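PDB 5YKR: probable aminotransferase from Pseudomonas aeruginosa, which is a probable member of the class-III aminotransferases, enzymes that work with pyridoxal phosphate, and forms an assembly of two chains. Local coordinates for residues 377-391 against 401-413. Numbering follows the deposited sequence.
Sequences WHVTRIGARVEYLFM and AHHARNGLIEACL
F390, which follows the second strand of an antiparallel β-hairpin (378-382 and 385-389, joined by a type II' turn), meets the start of helix 407-418 and illustrates how one aromatic side chain can join a hairpin to a helix within the class-III aminotransferase fold. Its backbone N donates to A404 O (3.0 Å), tying the end of the hairpin to the turn before the helix. With CG anti to its carbonyl carbon (chi1 -47°), the ring runs on toward the helix, where CZ rests 3.7 Å from I409 CG2 and also touches E410 CG; N406 N lies at the ring edge. CD1 of the same ring sits 3.4 Å above the centre of the W377 indole, whose far rim reaches L413 CD1. That methyl also meets Y388 OH at 3.6 Å, near the plane of the phenol. L389 CD2 touches both A404 O and R405 CD, while M391 SD lies against A404 CB (3.7 Å).

Bends at chi2 and chi3 fold R405 back to grip E410 side-on, through NE to OE2 and NH2 to OE1. E387 OE2, which accepts from N429 N, lies 4.2 Å from R405 NH1, well out of the guanidinium plane, adding at most a long-range attraction. N406 caps the helix, its OD1 accepting from I409 N. E410 OE2 is held from opposite faces of its carboxylate, by R405 NE at 2.8 Å and N406 N at 2.9 Å.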
loop_
_atom_site.group_PDB
_atom_site.type_symbol
_atom_site.label_atom_id
_atom_site.label_comp_id
_atom_site.label_asym_id
_atom_site.label_seq_id
_atom_site.Cartn_x
_atom_site.Cartn_y
_atom_site.Cartn_z
ATOM N N TRP A 377 -25.134 24.869 13.820
ATOM C CA TRP A 377 -23.911 24.152 13.463
ATOM C C TRP A 377 -22.875 24.426 14.566
ATOM O O TRP A 377 -23.039 25.336 15.389
ATOM C CB TRP A 377 -23.318 24.699 12.164
ATOM C CG TRP A 377 -24.132 24.614 10.890
ATOM C CD1 TRP A 377 -25.441 24.254 10.755
ATOM C CD2 TRP A 377 -23.684 24.940 9.578
ATOM N NE1 TRP A 377 -25.812 24.304 9.445
ATOM C CE2 TRP A 377 -24.750 24.734 8.700
ATOM C CE3 TRP A 377 -22.449 25.341 9.046
ATOM C CZ2 TRP A 377 -24.632 24.925 7.333
ATOM C CZ3 TRP A 377 -22.340 25.523 7.703
ATOM C CH2 TRP A 377 -23.434 25.329 6.854
ATOM N N HIS A 378 -21.782 23.645 14.566
ATOM C CA HIS A 378 -20.687 23.936 15.506
ATOM C C HIS A 378 -19.370 23.599 14.832
ATOM O O HIS A 378 -19.351 22.876 13.833
ATOM C CB HIS A 378 -20.804 23.184 16.845
ATOM C CG HIS A 378 -20.581 21.717 16.728
ATOM N ND1 HIS A 378 -21.539 20.853 16.253
ATOM C CD2 HIS A 378 -19.463 20.991 16.934
ATOM C CE1 HIS A 378 -21.005 19.637 16.176
ATOM N NE2 HIS A 378 -19.752 19.693 16.606
ATOM N N VAL A 379 -18.307 24.112 15.418
ATOM C CA VAL A 379 -16.959 23.859 14.954
ATOM C C VAL A 379 -16.090 23.348 16.078
ATOM O O VAL A 379 -16.210 23.775 17.226
ATOM C CB VAL A 379 -16.352 25.122 14.257
ATOM C CG1 VAL A 379 -16.122 26.321 15.211
ATOM C CG2 VAL A 379 -15.045 24.811 13.553
ATOM N N THR A 380 -15.176 22.428 15.691
ATOM C CA THR A 380 -14.240 21.767 16.601
ATOM C C THR A 380 -12.817 21.839 16.050
ATOM O O THR A 380 -12.628 21.811 14.853
ATOM C CB THR A 380 -14.649 20.294 16.790
ATOM O OG1 THR A 380 -15.983 20.263 17.329
ATOM C CG2 THR A 380 -13.735 19.543 17.729
ATOM N N ARG A 381 -11.820 21.920 16.938
ATOM C CA ARG A 381 -10.401 21.927 16.537
ATOM C C ARG A 381 -9.635 20.888 17.357
ATOM O O ARG A 381 -9.829 20.739 18.576
ATOM C CB ARG A 381 -9.789 23.319 16.731
ATOM C CG ARG A 381 -8.293 23.367 16.394
ATOM C CD ARG A 381 -7.745 24.768 16.386
ATOM N NE ARG A 381 -7.643 25.307 17.738
ATOM C CZ ARG A 381 -6.600 25.162 18.536
ATOM N NH1 ARG A 381 -5.516 24.458 18.148
ATOM N NH2 ARG A 381 -6.619 25.743 19.739
ATOM N N ILE A 382 -8.768 20.144 16.668
ATOM C CA ILE A 382 -7.762 19.300 17.298
ATOM C C ILE A 382 -6.417 19.724 16.728
ATOM O O ILE A 382 -6.036 19.354 15.610
ATOM C CB ILE A 382 -8.009 17.783 17.141
ATOM C CG1 ILE A 382 -8.457 17.384 15.775
ATOM C CG2 ILE A 382 -8.998 17.371 18.178
ATOM C CD1 ILE A 382 -8.264 15.892 15.570
ATOM N N GLY A 383 -5.731 20.581 17.490
ATOM C CA GLY A 383 -4.446 21.075 17.040
ATOM C C GLY A 383 -4.534 21.866 15.747
ATOM O O GLY A 383 -5.164 22.915 15.709
ATOM N N ALA A 384 -3.906 21.350 14.696
ATOM C CA ALA A 384 -3.853 21.975 13.388
ATOM C C ALA A 384 -5.078 21.756 12.515
ATOM O O ALA A 384 -5.147 22.312 11.400
ATOM C CB ALA A 384 -2.629 21.495 12.645
ATOM N N ARG A 385 -6.043 20.928 12.970
ATOM C CA ARG A 385 -7.134 20.475 12.123
ATOM C C ARG A 385 -8.466 20.996 12.678
ATOM O O ARG A 385 -8.727 20.829 13.867
ATOM C CB ARG A 385 -7.114 18.922 12.102
ATOM C CG ARG A 385 -8.037 18.249 11.124
ATOM C CD ARG A 385 -7.994 16.742 11.315
ATOM N NE ARG A 385 -8.752 16.118 10.237
ATOM C CZ ARG A 385 -8.236 15.773 9.028
ATOM N NH1 ARG A 385 -6.948 15.929 8.755
ATOM N NH2 ARG A 385 -9.045 15.359 8.085
ATOM N N VAL A 386 -9.269 21.648 11.816
ATOM C CA VAL A 386 -10.514 22.315 12.241
ATOM C C VAL A 386 -11.676 21.807 11.374
ATOM O O VAL A 386 -11.553 21.782 10.143
ATOM C CB VAL A 386 -10.388 23.847 12.018
ATOM C CG1 VAL A 386 -11.661 24.606 12.387
ATOM C CG2 VAL A 386 -9.198 24.388 12.829
ATOM N N GLU A 387 -12.798 21.420 12.007
ATOM C CA GLU A 387 -13.941 20.936 11.206
ATOM C C GLU A 387 -15.244 21.349 11.849
ATOM O O GLU A 387 -15.400 21.233 13.060
ATOM C CB GLU A 387 -13.861 19.406 11.075
ATOM C CG GLU A 387 -14.971 18.772 10.244
ATOM C CD GLU A 387 -14.580 17.454 9.588
ATOM O OE1 GLU A 387 -13.522 16.883 9.985
ATOM O OE2 GLU A 387 -15.367 16.962 8.716
ATOM N N TYR A 388 -16.192 21.719 10.989
ATOM C CA TYR A 388 -17.543 21.998 11.439
ATOM C C TYR A 388 -18.533 20.871 11.013
ATOM O O TYR A 388 -18.237 20.030 10.129
ATOM C CB TYR A 388 -18.023 23.369 11.010
ATOM C CG TYR A 388 -17.820 23.701 9.564
ATOM C CD1 TYR A 388 -18.824 23.425 8.602
ATOM C CD2 TYR A 388 -16.656 24.321 9.128
ATOM C CE1 TYR A 388 -18.621 23.717 7.271
ATOM C CE2 TYR A 388 -16.477 24.649 7.791
ATOM C CZ TYR A 388 -17.478 24.380 6.888
ATOM O OH TYR A 388 -17.353 24.652 5.563
ATOM N N LEU A 389 -19.656 20.823 11.710
ATOM C CA LEU A 389 -20.691 19.817 11.511
ATOM C C LEU A 389 -22.024 20.536 11.610
ATOM O O LEU A 389 -22.175 21.504 12.388
ATOM C CB LEU A 389 -20.628 18.755 12.625
ATOM C CG LEU A 389 -19.960 17.407 12.440
ATOM C CD1 LEU A 389 -19.974 16.646 13.751
ATOM C CD2 LEU A 389 -20.544 16.605 11.258
ATOM N N PHE A 390 -23.023 20.021 10.878
ATOM C CA PHE A 390 -24.328 20.704 10.789
ATOM C C PHE A 390 -25.276 20.244 11.909
ATOM O O PHE A 390 -26.388 19.776 11.654
ATOM C CB PHE A 390 -24.972 20.498 9.416
ATOM C CG PHE A 390 -24.062 20.722 8.231
ATOM C CD1 PHE A 390 -23.094 21.730 8.222
ATOM C CD2 PHE A 390 -24.199 19.942 7.104
ATOM C CE1 PHE A 390 -22.275 21.910 7.116
ATOM C CE2 PHE A 390 -23.408 20.130 5.978
ATOM C CZ PHE A 390 -22.435 21.107 5.995
ATOM N N MET A 391 -24.821 20.396 13.147
ATOM C CA MET A 391 -25.661 20.173 14.313
ATOM C C MET A 391 -25.212 21.134 15.429
ATOM O O MET A 391 -24.070 21.643 15.445
ATOM C CB MET A 391 -25.568 18.706 14.762
ATOM C CG MET A 391 -24.161 18.226 15.136
ATOM S SD MET A 391 -23.974 16.466 15.424
ATOM C CE MET A 391 -24.879 16.281 16.976
ATOM N N ALA A 401 -23.206 11.982 14.683
ATOM C CA ALA A 401 -22.481 12.827 13.753
ATOM C C ALA A 401 -22.890 12.612 12.326
ATOM O O ALA A 401 -22.955 13.539 11.535
ATOM C CB ALA A 401 -20.997 12.625 13.926
ATOM N N HIS A 402 -23.103 11.335 11.965
ATOM C CA HIS A 402 -23.448 10.985 10.578
ATOM C C HIS A 402 -24.670 11.734 10.040
ATOM O O HIS A 402 -24.726 12.083 8.851
ATOM C CB HIS A 402 -23.671 9.490 10.482
ATOM C CG HIS A 402 -23.862 8.976 9.095
ATOM N ND1 HIS A 402 -22.828 8.520 8.308
ATOM C CD2 HIS A 402 -24.993 8.778 8.395
ATOM C CE1 HIS A 402 -23.320 8.084 7.161
ATOM N NE2 HIS A 402 -24.629 8.257 7.179
ATOM N N HIS A 403 -25.628 12.009 10.916
ATOM C CA HIS A 403 -26.850 12.749 10.492
ATOM C C HIS A 403 -26.614 14.207 10.167
ATOM O O HIS A 403 -27.459 14.863 9.495
ATOM C CB HIS A 403 -27.892 12.709 11.589
ATOM C CG HIS A 403 -28.399 11.340 11.854
ATOM N ND1 HIS A 403 -29.295 10.725 11.002
ATOM C CD2 HIS A 403 -28.188 10.475 12.875
ATOM C CE1 HIS A 403 -29.579 9.517 11.470
ATOM N NE2 HIS A 403 -28.948 9.354 12.619
ATOM N N ALA A 404 -25.491 14.727 10.624
ATOM C CA ALA A 404 -25.127 16.155 10.457
ATOM C C ALA A 404 -24.204 16.462 9.269
ATOM O O ALA A 404 -23.425 17.471 9.301
ATOM C CB ALA A 404 -24.480 16.592 11.739
ATOM N N ARG A 405 -24.287 15.575 8.273
ATOM C CA ARG A 405 -23.567 15.648 7.022
ATOM C C ARG A 405 -24.621 15.767 5.890
ATOM O O ARG A 405 -25.728 15.263 6.008
ATOM C CB ARG A 405 -22.611 14.412 6.867
ATOM C CG ARG A 405 -21.480 14.323 7.945
ATOM C CD ARG A 405 -20.389 15.420 7.848
ATOM N NE ARG A 405 -19.778 15.394 6.533
ATOM C CZ ARG A 405 -18.657 14.735 6.210
ATOM N NH1 ARG A 405 -17.919 14.086 7.153
ATOM N NH2 ARG A 405 -18.226 14.758 4.952
ATOM N N ASN A 406 -24.280 16.465 4.806
ATOM C CA ASN A 406 -25.163 16.676 3.674
ATOM C C ASN A 406 -24.359 16.959 2.436
ATOM O O ASN A 406 -23.605 17.947 2.396
ATOM C CB ASN A 406 -26.146 17.820 3.931
ATOM C CG ASN A 406 -27.121 18.011 2.778
ATOM O OD1 ASN A 406 -26.876 18.776 1.805
ATOM N ND2 ASN A 406 -28.217 17.226 2.829
ATOM N N GLY A 407 -24.520 16.108 1.415
ATOM C CA GLY A 407 -23.713 16.181 0.221
ATOM C C GLY A 407 -23.817 17.494 -0.543
ATOM O O GLY A 407 -22.810 18.053 -1.033
ATOM N N LEU A 408 -25.041 17.986 -0.663
ATOM C CA LEU A 408 -25.304 19.173 -1.445
ATOM C C LEU A 408 -24.735 20.446 -0.787
ATOM O O LEU A 408 -24.065 21.244 -1.453
ATOM C CB LEU A 408 -26.797 19.338 -1.710
ATOM C CG LEU A 408 -27.196 20.643 -2.408
ATOM C CD1 LEU A 408 -26.545 20.795 -3.765
ATOM C CD2 LEU A 408 -28.696 20.774 -2.570
ATOM N N ILE A 409 -24.982 20.617 0.509
ATOM C CA ILE A 409 -24.474 21.793 1.214
ATOM C C ILE A 409 -22.941 21.744 1.196
ATOM O O ILE A 409 -22.273 22.745 0.883
ATOM C CB ILE A 409 -25.003 21.896 2.651
ATOM C CG1 ILE A 409 -26.529 22.110 2.639
ATOM C CG2 ILE A 409 -24.260 22.988 3.398
ATOM C CD1 ILE A 409 -27.175 21.868 4.000
ATOM N N GLU A 410 -22.383 20.567 1.492
ATOM C CA GLU A 410 -20.932 20.401 1.456
ATOM C C GLU A 410 -20.307 20.739 0.102
ATOM O O GLU A 410 -19.340 21.498 0.020
ATOM C CB GLU A 410 -20.563 18.999 1.898
ATOM C CG GLU A 410 -20.845 18.755 3.366
ATOM C CD GLU A 410 -20.716 17.290 3.786
ATOM O OE1 GLU A 410 -19.919 16.541 3.195
ATOM O OE2 GLU A 410 -21.382 16.936 4.788
ATOM N N ALA A 411 -20.901 20.227 -0.976
ATOM C CA ALA A 411 -20.397 20.511 -2.306
ATOM C C ALA A 411 -20.469 22.003 -2.630
ATOM O O ALA A 411 -19.541 22.566 -3.187
ATOM C CB ALA A 411 -21.135 19.689 -3.345
ATOM N N CYS A 412 -21.583 22.635 -2.280
ATOM C CA CYS A 412 -21.724 24.051 -2.536
ATOM C C CYS A 412 -20.694 24.915 -1.819
ATOM O O CYS A 412 -20.089 25.775 -2.440
ATOM C CB CYS A 412 -23.128 24.489 -2.191
ATOM S SG CYS A 412 -23.539 26.181 -2.680
ATOM N N LEU A 413 -20.481 24.680 -0.530
ATOM C CA LEU A 413 -19.494 25.447 0.221
ATOM C C LEU A 413 -18.109 25.208 -0.345
ATOM O O LEU A 413 -17.335 26.138 -0.521
ATOM C CB LEU A 413 -19.537 25.057 1.707
ATOM C CG LEU A 413 -20.790 25.402 2.541
ATOM C CD1 LEU A 413 -20.618 24.980 3.984
ATOM C CD2 LEU A 413 -21.126 26.829 2.409
#